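Local structure of thiamine-monophosphate kinase (Aquifex aeolicus, 1VQV) at residues Phe152-Leu157 against Tyr262-Thr267. The protein probably catalyses the ATP-dependent phosphorylation of thiamine monophosphate to thiamine diphosphate, the active form of vitamin B1, and forms a homodimer. Residues are numbered along the deposited sequence; the frame is centred on the assembly and turned at random.
Sequences FVSGTL and YQLLFT
One face of the Phe266 ring is met by Phe152 through its CB, which stands 3.8 Å from the ring centroid, a CH-pi contact over the face, offset toward the rim. At the edge of the same ring, near its plane, lies Ser154 N, its N-H spent on Leu264 O. The two phenyl rings are nearly parallel, with planes at 19°, but slid so far apart that they barely overlap. With CG between its backbone N and carbonyl carbon (chi1 55°), Phe266 reaches over the Phe152 backbone; His268 meets both rings. The backbones pair antiparallel: Phe152 and Phe266 form a hydrogen-bonded pair, with Phe152 N to Phe266 O and Phe266 N to Phe152 O both 3.1 Å, and Val153 and Leu265 the next, non-hydrogen-bonded one. On the sheet face away from the two phenylalanines, Val153 CG1 meets Leu265 CD1 at 3.6 Å. These strands, 150-153 and 263-268, are neighbours in the mixed sheet of the C-terminal half of this PurM-like kinase; the side chain of Leu264 lies about 5 Å from that of Asp207, a magnesium ligand on strand 204-208, which borders 263-268 on its other side. Ser154 N continues the pairing, 3.1 Å from Leu264 O on an in-plane lone pair. Beside it Ser154 OG accepts a nearly straight bond from Leu264 N (2.9 Å, 170°) and donates to Gln263 OE1 at 2.7 Å, from above the amide carbonyl plane. Gln263, bent back at its second torsion, lies along the Ser154-Gly155 backbone, with CG, CD and NE2 in van der Waals contact. Replacing Gln263 by an alanine removes the amide, and is likely to leave the Ser154 hydroxyl without that acceptor and the Gly155 backbone without its cover.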
ATOM      1  N   PHE B 152      30.304   8.233  -0.595  1.00 54.49           N
ATOM      2  CA  PHE B 152      30.434   6.888  -0.032  1.00 54.63           C
ATOM      3  C   PHE B 152      29.277   5.973  -0.401  1.00 53.02           C
ATOM      4  O   PHE B 152      28.200   6.441  -0.787  1.00 51.78           O
ATOM      5  CB  PHE B 152      30.483   6.916   1.504  1.00 53.25           C
ATOM      6  CG  PHE B 152      31.517   7.828   2.073  1.00 53.42           C
ATOM      7  CD1 PHE B 152      31.289   9.201   2.150  1.00 54.52           C
ATOM      8  CD2 PHE B 152      32.717   7.314   2.551  1.00 53.57           C
ATOM      9  CE1 PHE B 152      32.250  10.060   2.703  1.00 54.54           C
ATOM     10  CE2 PHE B 152      33.682   8.156   3.102  1.00 54.53           C
ATOM     11  CZ  PHE B 152      33.448   9.534   3.180  1.00 53.47           C
ATOM     12  N   VAL B 153      29.526   4.670  -0.278  1.00 51.62           N
ATOM     13  CA  VAL B 153      28.520   3.632  -0.491  1.00 51.19           C
ATOM     14  C   VAL B 153      28.779   2.597   0.598  1.00 50.86           C
ATOM     15  O   VAL B 153      29.913   2.405   1.026  1.00 51.58           O
ATOM     16  CB  VAL B 153      28.597   2.917  -1.885  1.00 51.00           C
ATOM     17  CG1 VAL B 153      28.385   3.915  -3.000  1.00 52.22           C
ATOM     18  CG2 VAL B 153      29.920   2.171  -2.047  1.00 51.63           C
ATOM     19  N   SER B 154      27.730   1.940   1.071  1.00 50.13           N
ATOM     20  CA  SER B 154      27.910   0.922   2.096  1.00 49.00           C
ATOM     21  C   SER B 154      28.064  -0.408   1.392  1.00 48.38           C
ATOM     22  O   SER B 154      27.735  -0.525   0.218  1.00 47.84           O
ATOM     23  CB  SER B 154      26.708   0.881   3.041  1.00 48.52           C
ATOM     24  OG  SER B 154      25.504   0.690   2.332  1.00 48.81           O
ATOM     25  N   GLY B 155      28.583  -1.402   2.105  1.00 49.60           N
ATOM     26  CA  GLY B 155      28.759  -2.719   1.526  1.00 49.28           C
ATOM     27  C   GLY B 155      29.491  -2.713   0.203  1.00 50.42           C
ATOM     28  O   GLY B 155      30.303  -1.826  -0.069  1.00 52.71           O
ATOM     29  N   THR B 156      29.199  -3.719  -0.615  1.00 50.87           N
ATOM     30  CA  THR B 156      29.802  -3.882  -1.941  1.00 52.14           C
ATOM     31  C   THR B 156      28.709  -3.750  -3.002  1.00 52.08           C
ATOM     32  O   THR B 156      27.529  -3.693  -2.670  1.00 52.63           O
ATOM     33  CB  THR B 156      30.506  -5.271  -2.063  1.00 52.94           C
ATOM     34  OG1 THR B 156      29.555  -6.332  -1.856  1.00 53.57           O
ATOM     35  CG2 THR B 156      31.604  -5.402  -1.008  1.00 51.22           C
ATOM     36  N   LEU B 157      29.084  -3.692  -4.272  1.00 51.81           N
ATOM     37  CA  LEU B 157      28.072  -3.547  -5.302  1.00 51.96           C
ATOM     38  C   LEU B 157      28.172  -4.634  -6.349  1.00 53.43           C
ATOM     39  O   LEU B 157      29.259  -5.170  -6.588  1.00 52.46           O
ATOM     40  CB  LEU B 157      28.207  -2.187  -5.973  1.00 52.00           C
ATOM     41  CG  LEU B 157      28.256  -0.986  -5.025  1.00 53.45           C
ATOM     42  CD1 LEU B 157      28.794   0.193  -5.795  1.00 52.65           C
ATOM     43  CD2 LEU B 157      26.884  -0.689  -4.423  1.00 52.41           C
ATOM     44  N   TYR B 262      20.464  -2.586  -2.529  1.00 52.51           N
ATOM     45  CA  TYR B 262      20.033  -2.285  -1.172  1.00 53.01           C
ATOM     46  C   TYR B 262      21.169  -1.724  -0.323  1.00 50.46           C
ATOM     47  O   TYR B 262      21.239  -1.971   0.879  1.00 49.24           O
ATOM     48  CB  TYR B 262      19.455  -3.528  -0.502  1.00 55.58           C
ATOM     49  CG  TYR B 262      18.548  -4.327  -1.397  1.00 59.44           C
ATOM     50  CD1 TYR B 262      18.990  -5.522  -1.963  1.00 61.19           C
ATOM     51  CD2 TYR B 262      17.257  -3.887  -1.694  1.00 59.66           C
ATOM     52  CE1 TYR B 262      18.176  -6.263  -2.805  1.00 62.60           C
ATOM     53  CE2 TYR B 262      16.429  -4.615  -2.536  1.00 62.10           C
ATOM     54  CZ  TYR B 262      16.897  -5.806  -3.091  1.00 63.91           C
ATOM     55  OH  TYR B 262      16.096  -6.529  -3.950  1.00 64.84           O
ATOM     56  N   GLN B 263      22.063  -0.982  -0.966  1.00 49.12           N
ATOM     57  CA  GLN B 263      23.162  -0.339  -0.263  1.00 49.02           C
ATOM     58  C   GLN B 263      22.929   1.166  -0.318  1.00 49.44           C
ATOM     59  O   GLN B 263      22.193   1.664  -1.168  1.00 50.26           O
ATOM     60  CB  GLN B 263      24.510  -0.695  -0.897  1.00 47.92           C
ATOM     61  CG  GLN B 263      24.953  -2.138  -0.685  1.00 47.00           C
ATOM     62  CD  GLN B 263      25.060  -2.532   0.787  1.00 47.82           C
ATOM     63  OE1 GLN B 263      24.648  -1.795   1.677  1.00 50.07           O
ATOM     64  NE2 GLN B 263      25.604  -3.706   1.039  1.00 48.15           N
ATOM     65  N   LEU B 264      23.550   1.890   0.599  1.00 49.27           N
ATOM     66  CA  LEU B 264      23.394   3.336   0.656  1.00 49.33           C
ATOM     67  C   LEU B 264      24.400   4.108  -0.181  1.00 49.84           C
ATOM     68  O   LEU B 264      25.550   3.705  -0.313  1.00 50.72           O
ATOM     69  CB  LEU B 264      23.513   3.804   2.099  1.00 49.57           C
ATOM     70  CG  LEU B 264      22.459   3.264   3.049  1.00 51.18           C
ATOM     71  CD1 LEU B 264      22.843   3.587   4.466  1.00 51.26           C
ATOM     72  CD2 LEU B 264      21.100   3.874   2.693  1.00 53.75           C
ATOM     73  N   LEU B 265      23.947   5.220  -0.754  1.00 49.85           N
ATOM     74  CA  LEU B 265      24.805   6.109  -1.532  1.00 49.38           C
ATOM     75  C   LEU B 265      24.562   7.456  -0.869  1.00 50.37           C
ATOM     76  O   LEU B 265      23.491   8.035  -1.021  1.00 49.98           O
ATOM     77  CB  LEU B 265      24.382   6.159  -2.993  1.00 47.78           C
ATOM     78  CG  LEU B 265      25.111   7.193  -3.849  1.00 45.48           C
ATOM     79  CD1 LEU B 265      26.589   6.915  -3.872  1.00 45.90           C
ATOM     80  CD2 LEU B 265      24.555   7.162  -5.253  1.00 45.90           C
ATOM     81  N   PHE B 266      25.546   7.932  -0.109  1.00 50.12           N
ATOM     82  CA  PHE B 266      25.419   9.180   0.626  1.00 50.25           C
ATOM     83  C   PHE B 266      26.621  10.082   0.448  1.00 51.25           C
ATOM     84  O   PHE B 266      27.614   9.677  -0.128  1.00 52.62           O
ATOM     85  CB  PHE B 266      25.195   8.876   2.122  1.00 50.29           C
ATOM     86  CG  PHE B 266      26.266   7.993   2.761  1.00 51.30           C
ATOM     87  CD1 PHE B 266      27.131   8.503   3.732  1.00 51.36           C
ATOM     88  CD2 PHE B 266      26.395   6.646   2.415  1.00 51.31           C
ATOM     89  CE1 PHE B 266      28.103   7.684   4.350  1.00 51.10           C
ATOM     90  CE2 PHE B 266      27.364   5.828   3.026  1.00 50.94           C
ATOM     91  CZ  PHE B 266      28.215   6.353   3.993  1.00 49.20           C
ATOM     92  N   THR B 267      26.532  11.319   0.921  1.00 52.60           N
ATOM     93  CA  THR B 267      27.653  12.239   0.808  1.00 52.88           C
ATOM     94  C   THR B 267      27.817  13.095   2.045  1.00 54.06           C
ATOM     95  O   THR B 267      26.841  13.483   2.692  1.00 54.06           O
ATOM     96  CB  THR B 267      27.525  13.217  -0.373  1.00 50.84           C
ATOM     97  OG1 THR B 267      26.595  14.249  -0.036  1.00 52.34           O
ATOM     98  CG2 THR B 267      27.074  12.511  -1.614  1.00 48.43           C
TER